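Local coordinates for agarase (Pseudoalteromonas fuliginea, PDB 6XJ9), which is a GH50 glycoside hydrolase that probably cleaves the glycosidic linkages of agarose, at residues E628-S633 / D638-N643. Sequence-based numbering, arbitrary orientation.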
ATOM      1  N   GLU A 628      15.257  18.758 -34.175  1.00 20.54           N
ATOM      2  CA  GLU A 628      15.515  20.093 -34.700  1.00 21.41           C
ATOM      3  C   GLU A 628      14.858  21.150 -33.813  1.00 21.61           C
ATOM      4  O   GLU A 628      15.370  22.260 -33.643  1.00 21.78           O
ATOM      5  CB  GLU A 628      14.978  20.227 -36.125  1.00 23.24           C
ATOM      6  CG  GLU A 628      15.773  19.435 -37.150  1.00 22.35           C
ATOM      7  CD  GLU A 628      15.278  18.031 -37.453  1.00 24.17           C
ATOM      8  OE1 GLU A 628      14.479  17.488 -36.659  1.00 23.08           O
ATOM      9  OE2 GLU A 628      15.695  17.478 -38.503  1.00 24.76           O
ATOM     10  N   VAL A 629      13.697  20.785 -33.268  1.00 20.52           N
ATOM     11  CA  VAL A 629      12.887  21.695 -32.478  1.00 19.26           C
ATOM     12  C   VAL A 629      13.512  21.788 -31.089  1.00 19.64           C
ATOM     13  O   VAL A 629      13.609  22.881 -30.528  1.00 18.02           O
ATOM     14  CB  VAL A 629      11.415  21.231 -32.456  1.00 19.79           C
ATOM     15  CG1 VAL A 629      10.550  22.102 -31.551  1.00 19.96           C
ATOM     16  CG2 VAL A 629      10.833  21.179 -33.866  1.00 18.38           C
ATOM     17  N   VAL A 630      13.973  20.646 -30.557  1.00 18.49           N
ATOM     18  CA  VAL A 630      14.605  20.638 -29.246  1.00 19.42           C
ATOM     19  C   VAL A 630      15.887  21.476 -29.302  1.00 19.68           C
ATOM     20  O   VAL A 630      16.170  22.269 -28.402  1.00 19.87           O
ATOM     21  CB  VAL A 630      14.917  19.218 -28.733  1.00 17.88           C
ATOM     22  CG1 VAL A 630      15.645  19.284 -27.395  1.00 18.79           C
ATOM     23  CG2 VAL A 630      13.683  18.356 -28.605  1.00 18.19           C
ATOM     24  N   LYS A 631      16.658  21.266 -30.373  1.00 19.82           N
ATOM     25  CA  LYS A 631      17.903  21.979 -30.613  1.00 20.49           C
ATOM     26  C   LYS A 631      17.633  23.480 -30.688  1.00 18.79           C
ATOM     27  O   LYS A 631      18.341  24.259 -30.067  1.00 18.27           O
ATOM     28  CB  LYS A 631      18.633  21.423 -31.844  1.00 20.57           C
ATOM     29  CG  LYS A 631      19.953  22.109 -32.177  1.00 23.49           C
ATOM     30  CD  LYS A 631      20.569  21.641 -33.494  1.00 25.99           C
ATOM     31  CE  LYS A 631      21.666  22.572 -33.964  1.00 28.35           C
ATOM     32  NZ  LYS A 631      22.328  22.061 -35.187  1.00 32.46           N
ATOM     33  N   ALA A 632      16.602  23.885 -31.438  1.00 18.73           N
ATOM     34  CA  ALA A 632      16.283  25.300 -31.561  1.00 17.91           C
ATOM     35  C   ALA A 632      15.952  25.876 -30.187  1.00 18.58           C
ATOM     36  O   ALA A 632      16.447  26.946 -29.831  1.00 19.26           O
ATOM     37  CB  ALA A 632      15.155  25.517 -32.545  1.00 18.51           C
ATOM     38  N   SER A 633      15.153  25.139 -29.397  1.00 17.85           N
ATOM     39  CA  SER A 633      14.737  25.615 -28.085  1.00 17.68           C
ATOM     40  C   SER A 633      15.923  25.828 -27.139  1.00 17.83           C
ATOM     41  O   SER A 633      15.923  26.765 -26.333  1.00 16.88           O
ATOM     42  CB  SER A 633      13.688  24.711 -27.480  1.00 17.51           C
ATOM     43  OG  SER A 633      14.273  23.582 -26.859  1.00 17.85           O
ATOM     44  N   ASP A 638      15.698  28.539 -20.530  1.00 17.65           N
ATOM     45  CA  ASP A 638      16.507  28.303 -19.344  1.00 17.43           C
ATOM     46  C   ASP A 638      16.454  26.815 -19.007  1.00 16.57           C
ATOM     47  O   ASP A 638      17.439  26.234 -18.549  1.00 16.25           O
ATOM     48  CB  ASP A 638      16.012  29.161 -18.176  1.00 16.97           C
ATOM     49  CG  ASP A 638      16.229  30.640 -18.427  1.00 18.12           C
ATOM     50  OD1 ASP A 638      17.394  31.075 -18.349  1.00 19.49           O
ATOM     51  OD2 ASP A 638      15.247  31.336 -18.726  1.00 18.31           O
ATOM     52  N   VAL A 639      15.282  26.219 -19.228  1.00 14.59           N
ATOM     53  CA  VAL A 639      15.053  24.806 -18.945  1.00 14.46           C
ATOM     54  C   VAL A 639      14.219  24.259 -20.094  1.00 14.14           C
ATOM     55  O   VAL A 639      13.250  24.905 -20.494  1.00 15.17           O
ATOM     56  CB  VAL A 639      14.329  24.594 -17.594  1.00 13.88           C
ATOM     57  CG1 VAL A 639      14.155  23.114 -17.251  1.00 13.50           C
ATOM     58  CG2 VAL A 639      15.013  25.320 -16.439  1.00 13.56           C
ATOM     59  N   ILE A 640      14.600  23.087 -20.618  1.00 15.21           N
ATOM     60  CA  ILE A 640      13.822  22.436 -21.664  1.00 15.20           C
ATOM     61  C   ILE A 640      12.777  21.543 -20.999  1.00 15.41           C
ATOM     62  O   ILE A 640      13.126  20.639 -20.241  1.00 14.55           O
ATOM     63  CB  ILE A 640      14.677  21.620 -22.658  1.00 15.47           C
ATOM     64  CG1 ILE A 640      15.992  22.298 -23.049  1.00 17.20           C
ATOM     65  CG2 ILE A 640      13.855  21.311 -23.897  1.00 15.77           C
ATOM     66  CD1 ILE A 640      16.908  21.393 -23.862  1.00 17.78           C
ATOM     67  N   SER A 641      11.498  21.790 -21.317  1.00 14.73           N
ATOM     68  CA  SER A 641      10.395  21.053 -20.716  1.00 14.16           C
ATOM     69  C   SER A 641       9.840  20.013 -21.696  1.00 14.78           C
ATOM     70  O   SER A 641       9.769  20.260 -22.901  1.00 15.02           O
ATOM     71  CB  SER A 641       9.320  22.004 -20.243  1.00 13.60           C
ATOM     72  OG  SER A 641       8.929  22.871 -21.299  1.00 13.52           O
ATOM     73  N   PHE A 642       9.495  18.833 -21.157  1.00 15.41           N
ATOM     74  CA  PHE A 642       8.921  17.709 -21.882  1.00 16.31           C
ATOM     75  C   PHE A 642       7.814  17.086 -21.032  1.00 16.12           C
ATOM     76  O   PHE A 642       7.920  17.076 -19.812  1.00 15.01           O
ATOM     77  CB  PHE A 642       9.960  16.602 -22.091  1.00 16.49           C
ATOM     78  CG  PHE A 642      11.209  17.015 -22.830  1.00 17.94           C
ATOM     79  CD1 PHE A 642      12.290  17.551 -22.143  1.00 17.41           C
ATOM     80  CD2 PHE A 642      11.306  16.859 -24.211  1.00 17.45           C
ATOM     81  CE1 PHE A 642      13.448  17.907 -22.821  1.00 17.79           C
ATOM     82  CE2 PHE A 642      12.463  17.213 -24.889  1.00 17.27           C
ATOM     83  CZ  PHE A 642      13.526  17.749 -24.191  1.00 17.87           C
ATOM     84  N   ASN A 643       6.775  16.530 -21.682  1.00 15.62           N
ATOM     85  CA  ASN A 643       5.833  15.666 -20.981  1.00 15.33           C
ATOM     86  C   ASN A 643       6.175  14.215 -21.329  1.00 16.41           C
ATOM     87  O   ASN A 643       6.513  13.922 -22.470  1.00 15.80           O
ATOM     88  CB  ASN A 643       4.377  16.018 -21.307  1.00 14.61           C
ATOM     89  CG  ASN A 643       3.996  17.436 -20.939  1.00 15.72           C
ATOM     90  OD1 ASN A 643       4.580  18.023 -20.031  1.00 15.08           O
ATOM     91  ND2 ASN A 643       3.019  17.996 -21.637  1.00 15.30           N
TER
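Val630 meets the Phe642 ring at its edge, where CG2 lies near the ring plane, 4.1 Å from CE2 of Phe642. The other methyl, CG1, is 4.1 Å from Phe642 CZ, and the two side chains cross at about a right angle. CG1 stands anti to the backbone N (chi1 177°) and lies 4.3 Å from Ile640 CD1, letting one valine touch both strand residues. The closest approach is Ser633 OG to Ile640 CG2, 3.8 Å, a polar atom against a methyl. That hydroxyl is turned back to its own helix, donating to Val630 O over 2.8 Å with a C=O...donor angle of 124°. Replacing Ser633 by alanine is likely to leave Val630 O without this donor and open a small gap beside Ile640 CG2. Phe620 touches Val630, Ser633 and Ile640, while Trp654 meets Phe642 edge-to-face. These four contact residues form the packed, buried part; Lys631, its CB directed away from the strand, is exposed to solvent. The axes of the short segments 628-633 and 640-643 come within 9.9 Å, their N-to-C directions 146° apart, fitting a helix that returns over the sheet in a beta-alpha-beta unit, consistent with the (beta/alpha)8 barrel of GH50 enzymes. Only 147 Å² is buried between the segments, and every cross-contact has carbon on at least one side, implying that apolar packing joins helix to strand while the serine's polarity is spent within the helix.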